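Local coordinates for outer membrane protein OMP121 (Bacteroides thetaiotaomicron, PDB 5FQ8), which probably takes up nutrients across the outer membrane as the barrel-and-plug subunit of a TonB-dependent transporter, at residues B[446-451]-B[489-494]. Numbering follows the deposited sequence.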
ATOM      1  N   GLN B 446       1.089   6.889  -9.177  1.00 23.43           N
ATOM      2  CA  GLN B 446       1.344   6.508  -7.801  1.00 23.27           C
ATOM      3  C   GLN B 446       0.226   7.077  -6.956  1.00 23.23           C
ATOM      4  O   GLN B 446      -0.326   8.124  -7.279  1.00 23.23           O
ATOM      5  CB  GLN B 446       2.695   7.024  -7.338  1.00 24.90           C
ATOM      6  CG  GLN B 446       3.026   6.693  -5.929  1.00 26.99           C
ATOM      7  CD  GLN B 446       4.302   7.347  -5.497  1.00 26.68           C
ATOM      8  OE1 GLN B 446       4.712   8.349  -6.067  1.00 25.53           O
ATOM      9  NE2 GLN B 446       4.955   6.772  -4.506  1.00 24.54           N
ATOM     10  N   TYR B 447      -0.121   6.365  -5.898  1.00 25.06           N
ATOM     11  CA  TYR B 447      -1.166   6.815  -4.994  1.00 24.06           C
ATOM     12  C   TYR B 447      -0.885   6.258  -3.617  1.00 30.43           C
ATOM     13  O   TYR B 447      -0.755   5.046  -3.459  1.00 38.60           O
ATOM     14  CB  TYR B 447      -2.536   6.373  -5.467  1.00 24.03           C
ATOM     15  CG  TYR B 447      -3.601   6.675  -4.455  1.00 26.02           C
ATOM     16  CD1 TYR B 447      -4.080   7.956  -4.308  1.00 31.47           C
ATOM     17  CD2 TYR B 447      -4.113   5.688  -3.630  1.00 24.17           C
ATOM     18  CE1 TYR B 447      -5.050   8.246  -3.386  1.00 29.80           C
ATOM     19  CE2 TYR B 447      -5.086   5.972  -2.696  1.00 30.83           C
ATOM     20  CZ  TYR B 447      -5.548   7.258  -2.576  1.00 31.41           C
ATOM     21  OH  TYR B 447      -6.516   7.577  -1.653  1.00 37.08           O
ATOM     22  N   SER B 448      -0.820   7.125  -2.622  1.00 26.64           N
ATOM     23  CA  SER B 448      -0.610   6.675  -1.261  1.00 23.17           C
ATOM     24  C   SER B 448      -1.635   7.322  -0.343  1.00 23.02           C
ATOM     25  O   SER B 448      -2.273   8.314  -0.682  1.00 23.02           O
ATOM     26  CB  SER B 448       0.805   6.977  -0.791  1.00 22.79           C
ATOM     27  OG  SER B 448       1.009   8.367  -0.716  1.00 22.64           O
ATOM     28  N   GLU B 449      -1.815   6.701   0.810  1.00 23.10           N
ATOM     29  CA  GLU B 449      -2.703   7.189   1.844  1.00 23.17           C
ATOM     30  C   GLU B 449      -2.075   6.835   3.174  1.00 23.15           C
ATOM     31  O   GLU B 449      -1.493   5.764   3.317  1.00 23.20           O
ATOM     32  CB  GLU B 449      -4.100   6.578   1.726  1.00 23.45           C
ATOM     33  CG  GLU B 449      -4.995   6.882   2.899  1.00 23.58           C
ATOM     34  CD  GLU B 449      -6.355   6.279   2.763  1.00 23.89           C
ATOM     35  OE1 GLU B 449      -6.995   6.510   1.729  1.00 23.98           O
ATOM     36  OE2 GLU B 449      -6.779   5.558   3.677  1.00 24.08           O
ATOM     37  N   GLN B 450      -2.160   7.745   4.126  1.00 23.10           N
ATOM     38  CA  GLN B 450      -1.623   7.505   5.454  1.00 23.13           C
ATOM     39  C   GLN B 450      -2.605   8.041   6.477  1.00 23.27           C
ATOM     40  O   GLN B 450      -3.222   9.077   6.256  1.00 23.26           O
ATOM     41  CB  GLN B 450      -0.258   8.163   5.617  1.00 22.92           C
ATOM     42  CG  GLN B 450       0.381   7.878   6.935  1.00 22.98           C
ATOM     43  CD  GLN B 450       1.587   8.736   7.180  1.00 22.83           C
ATOM     44  OE1 GLN B 450       2.176   9.264   6.247  1.00 26.78           O
ATOM     45  NE2 GLN B 450       1.960   8.893   8.440  1.00 22.92           N
ATOM     46  N   ILE B 451      -2.768   7.327   7.574  1.00 23.45           N
ATOM     47  CA  ILE B 451      -3.651   7.750   8.646  1.00 28.75           C
ATOM     48  C   ILE B 451      -2.800   7.809   9.891  1.00 29.64           C
ATOM     49  O   ILE B 451      -2.279   6.787  10.337  1.00 31.39           O
ATOM     50  CB  ILE B 451      -4.850   6.810   8.827  1.00 26.49           C
ATOM     51  CG1 ILE B 451      -5.852   7.003   7.709  1.00 23.98           C
ATOM     52  CG2 ILE B 451      -5.539   7.062  10.133  1.00 24.17           C
ATOM     53  CD1 ILE B 451      -7.091   6.315   7.972  1.00 24.31           C
ATOM     54  N   TYR B 489       0.866   5.404  12.932  1.00 23.94           N
ATOM     55  CA  TYR B 489       0.246   5.640  11.640  1.00 29.26           C
ATOM     56  C   TYR B 489       0.215   4.345  10.860  1.00 23.82           C
ATOM     57  O   TYR B 489       0.784   3.340  11.269  1.00 23.97           O
ATOM     58  CB  TYR B 489       0.952   6.744  10.836  1.00 27.59           C
ATOM     59  CG  TYR B 489       2.354   6.430  10.372  1.00 25.61           C
ATOM     60  CD1 TYR B 489       2.582   5.610   9.283  1.00 25.58           C
ATOM     61  CD2 TYR B 489       3.444   6.984  11.002  1.00 23.32           C
ATOM     62  CE1 TYR B 489       3.841   5.332   8.863  1.00 23.21           C
ATOM     63  CE2 TYR B 489       4.712   6.710  10.582  1.00 23.25           C
ATOM     64  CZ  TYR B 489       4.904   5.883   9.512  1.00 23.19           C
ATOM     65  OH  TYR B 489       6.175   5.610   9.087  1.00 23.15           O
ATOM     66  N   GLN B 490      -0.473   4.392   9.728  1.00 23.74           N
ATOM     67  CA  GLN B 490      -0.579   3.266   8.815  1.00 23.80           C
ATOM     68  C   GLN B 490      -0.470   3.797   7.401  1.00 23.58           C
ATOM     69  O   GLN B 490      -1.313   4.573   6.963  1.00 23.53           O
ATOM     70  CB  GLN B 490      -1.893   2.511   9.004  1.00 24.08           C
ATOM     71  CG  GLN B 490      -1.957   1.252   8.186  1.00 24.21           C
ATOM     72  CD  GLN B 490      -3.334   0.725   8.063  1.00 24.48           C
ATOM     73  OE1 GLN B 490      -4.284   1.398   8.391  1.00 26.56           O
ATOM     74  NE2 GLN B 490      -3.460  -0.496   7.600  1.00 24.68           N
ATOM     75  N   TYR B 491       0.546   3.363   6.682  1.00 33.64           N
ATOM     76  CA  TYR B 491       0.804   3.861   5.347  1.00 28.56           C
ATOM     77  C   TYR B 491       0.560   2.770   4.319  1.00 23.42           C
ATOM     78  O   TYR B 491       0.741   1.590   4.597  1.00 23.61           O
ATOM     79  CB  TYR B 491       2.237   4.363   5.249  1.00 31.09           C
ATOM     80  CG  TYR B 491       2.619   4.870   3.891  1.00 32.12           C
ATOM     81  CD1 TYR B 491       2.222   6.123   3.461  1.00 26.99           C
ATOM     82  CD2 TYR B 491       3.390   4.101   3.043  1.00 28.13           C
ATOM     83  CE1 TYR B 491       2.572   6.590   2.230  1.00 25.38           C
ATOM     84  CE2 TYR B 491       3.746   4.565   1.810  1.00 25.14           C
ATOM     85  CZ  TYR B 491       3.336   5.814   1.412  1.00 23.88           C
ATOM     86  OH  TYR B 491       3.684   6.290   0.180  1.00 27.10           O
ATOM     87  N   SER B 492       0.142   3.167   3.127  1.00 25.20           N
ATOM     88  CA  SER B 492      -0.027   2.184   2.074  1.00 23.50           C
ATOM     89  C   SER B 492       0.015   2.885   0.720  1.00 31.14           C
ATOM     90  O   SER B 492      -0.610   3.927   0.539  1.00 26.01           O
ATOM     91  CB  SER B 492      -1.321   1.391   2.285  1.00 23.78           C
ATOM     92  OG  SER B 492      -2.382   1.915   1.534  1.00 25.34           O
ATOM     93  N   GLU B 493       0.761   2.299  -0.221  1.00 23.40           N
ATOM     94  CA  GLU B 493       1.134   2.924  -1.482  1.00 23.30           C
ATOM     95  C   GLU B 493       0.984   1.922  -2.603  1.00 23.52           C
ATOM     96  O   GLU B 493       1.295   0.752  -2.414  1.00 32.47           O
ATOM     97  CB  GLU B 493       2.588   3.403  -1.411  1.00 23.11           C
ATOM     98  CG  GLU B 493       3.148   4.066  -2.632  1.00 23.02           C
ATOM     99  CD  GLU B 493       4.638   4.265  -2.520  1.00 22.91           C
ATOM    100  OE1 GLU B 493       5.149   4.311  -1.391  1.00 22.85           O
ATOM    101  OE2 GLU B 493       5.312   4.360  -3.561  1.00 22.93           O
ATOM    102  N   VAL B 494       0.522   2.367  -3.762  1.00 23.55           N
ATOM    103  CA  VAL B 494       0.527   1.542  -4.965  1.00 23.77           C
ATOM    104  C   VAL B 494       1.134   2.344  -6.089  1.00 26.00           C
ATOM    105  O   VAL B 494       0.940   3.558  -6.176  1.00 28.23           O
ATOM    106  CB  VAL B 494      -0.878   1.057  -5.385  1.00 24.05           C
ATOM    107  CG1 VAL B 494      -1.386   0.028  -4.430  1.00 24.23           C
ATOM    108  CG2 VAL B 494      -1.811   2.216  -5.481  1.00 24.66           C
TER
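Gln-450 brings the NE2 end of its amide over one face of the Tyr-489 ring, with NE2 3.1 Å above the ring plane and shifted toward the rim, closest to CG at 3.2 Å. The planes are 53° apart, so this is an amide nitrogen leaning on the aromatic face and not a flat stack. With CG anti to the backbone N (chi1 -176°) and the chain extended beyond it, Gln-450 carries NE2 across to that ring. Tyr-489 also meets the ring of His-517 from strand 513-534. The CB of Gln-450 lies at the edge of the Tyr-491 ring, 3.9 Å from CD1. The Tyr-491 ring runs on past Ser-448, whose CB lies alongside CE1 and the phenol OH, obliquely to the ring. That hydroxyl donates to Glu-493 OE1 two residues along its own strand, at 2.9 Å, while Glu-493 OE2 takes the NE2 of Gln-446 across the strands in a bent bond (133° at the hydrogen) and also the ND2 of Asn-495. Both the phenol and the Gln-446 amide come at their oxygens from above the carboxylate plane. Without the carboxylate, as with an alanine here, the Tyr-491 hydroxyl and the Gln-446 amide would probably each lose an acceptor and be freer to turn. Beneath this row the backbones pair antiparallel: Tyr-447 with Val-494, Glu-449 with Ser-492 and Ile-451 with Gln-490 are hydrogen-bonded pairs, held by six N-H to O=C bonds. Their side chains occupy the other face, which packs partly against a second copy of the protein, Ile-451 meeting Ile-451 of that subunit. This is the wall of the TonB-dependent receptor barrel, where strands 446-469 and 472-495 form a hairpin between strands 398-417 and 513-534. One carboxylate thus collects donors from both strands of the hairpin, adding a polar side-chain link to the backbone ladder.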